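Local structure of manganese-binding protein (Chlamydia trachomatis, 6NSI) at residues Q205-I208 and R209-M212. The protein captures iron, manganese or nickel ions, preferring ferrous iron, and delivers them to the membrane permease of an ABC transporter for import. Sequence-based numbering, arbitrary orientation.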
# COMPACT_ATOMS: atom_id res chain seq x y z
N GLN A 205 10.14 -17.73 -2.21
CA GLN A 205 11.05 -18.05 -3.30
C GLN A 205 10.33 -17.94 -4.65
O GLN A 205 9.23 -18.46 -4.80
CB GLN A 205 11.61 -19.46 -3.12
CG GLN A 205 12.91 -19.71 -3.87
CD GLN A 205 14.05 -18.85 -3.35
OE1 GLN A 205 14.19 -18.65 -2.14
NE2 GLN A 205 14.86 -18.33 -4.26
N ILE A 206 10.97 -17.29 -5.62
CA ILE A 206 10.41 -17.15 -6.97
C ILE A 206 11.01 -18.22 -7.88
O ILE A 206 12.23 -18.35 -7.99
CB ILE A 206 10.69 -15.75 -7.55
CG1 ILE A 206 10.11 -14.66 -6.63
CG2 ILE A 206 10.14 -15.67 -8.99
CD1 ILE A 206 10.69 -13.26 -6.88
N SER A 207 10.14 -18.95 -8.57
CA SER A 207 10.52 -20.14 -9.33
C SER A 207 10.49 -19.85 -10.82
O SER A 207 9.94 -18.84 -11.27
CB SER A 207 9.57 -21.30 -9.00
OG SER A 207 8.41 -21.24 -9.82
N ILE A 208 11.08 -20.77 -11.60
CA ILE A 208 10.98 -20.68 -13.06
C ILE A 208 9.52 -20.71 -13.51
O ILE A 208 9.16 -20.10 -14.52
CB ILE A 208 11.80 -21.79 -13.75
CG1 ILE A 208 11.85 -21.57 -15.27
CG2 ILE A 208 11.26 -23.19 -13.41
CD1 ILE A 208 12.42 -20.24 -15.70
N ARG A 209 8.65 -21.40 -12.76
CA ARG A 209 7.23 -21.42 -13.08
C ARG A 209 6.60 -20.03 -12.97
O ARG A 209 5.73 -19.66 -13.77
CB ARG A 209 6.52 -22.42 -12.15
CG ARG A 209 6.92 -23.87 -12.41
CD ARG A 209 5.93 -24.58 -13.32
NE ARG A 209 6.46 -25.85 -13.81
CZ ARG A 209 5.88 -26.61 -14.73
NH1 ARG A 209 4.72 -26.25 -15.28
NH2 ARG A 209 6.46 -27.75 -15.10
N ASP A 210 7.03 -19.25 -11.97
CA ASP A 210 6.55 -17.88 -11.79
C ASP A 210 7.04 -16.97 -12.91
O ASP A 210 6.30 -16.08 -13.36
CB ASP A 210 7.03 -17.30 -10.47
CG ASP A 210 6.51 -18.07 -9.28
OD1 ASP A 210 5.28 -18.24 -9.16
OD2 ASP A 210 7.34 -18.48 -8.45
N ILE A 211 8.31 -17.13 -13.31
CA ILE A 211 8.82 -16.41 -14.47
C ILE A 211 7.94 -16.72 -15.67
O ILE A 211 7.45 -15.82 -16.36
CB ILE A 211 10.29 -16.77 -14.75
CG1 ILE A 211 11.20 -16.31 -13.62
CG2 ILE A 211 10.75 -16.17 -16.08
CD1 ILE A 211 10.86 -14.95 -13.07
N MET A 212 7.70 -18.02 -15.90
CA MET A 212 6.97 -18.45 -17.09
C MET A 212 5.54 -17.93 -17.06
O MET A 212 5.02 -17.47 -18.08
CB MET A 212 6.97 -19.97 -17.18
CG MET A 212 6.22 -20.47 -18.43
SD MET A 212 4.50 -20.97 -18.07
CE MET A 212 4.81 -22.22 -16.79
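Ser207 OG receives two backbone N-H groups of the first helical turn. The straighter bond comes from Asp210 N at 3.2 Å, while the one from Arg209 N is strongly bent and weak. A chi1 of 86° tucks the hydroxyl over its own backbone, flanked by N and C, and from there it faces the N-H groups at the start of the helix; Arg209 CB also lies close beside it. The return half of the exchange is nearly linear: Ser207 N donates at 2.8 Å and 170° to Asp210 OD2, which accepts through its anti lone pair, the one turned away from OD1. Asp210 CG stands anti to its own carbonyl carbon (chi1 -62°), which swings the carboxylate back toward the N-terminus, within reach of the serine amide N-H. The first N-H groups of any helix lack a preceding turn to accept them, and an N-cap side chain supplies the missing acceptor; here the reciprocal pairing is a capping box, with Ser207 as the N-cap of helix 208-221. OD1, the other carboxylate oxygen, forms a salt bridge to Arg213, three residues further along the helix, so each carboxylate oxygen has a partner, which restrains its rotation. A negative charge here probably also interacts favourably with the helix dipole. Regular helical bonding starts at once: Ile211 N reaches Ser207 O at 3.1 Å, lying in the carbonyl plane, and Met212 N follows to Ile208 O at 2.9 Å. Before the cap, Ile206 lays CG2 across Asp210 CB at 3.8 Å, roughly at right angles to the aspartate side chain, and brings the same methyl within 4.2 Å of Ile211 CD1. Both isoleucines rest on Ala236 of helix 235-242, and a sodium ion lies about 3 Å from the side chain of Ser207.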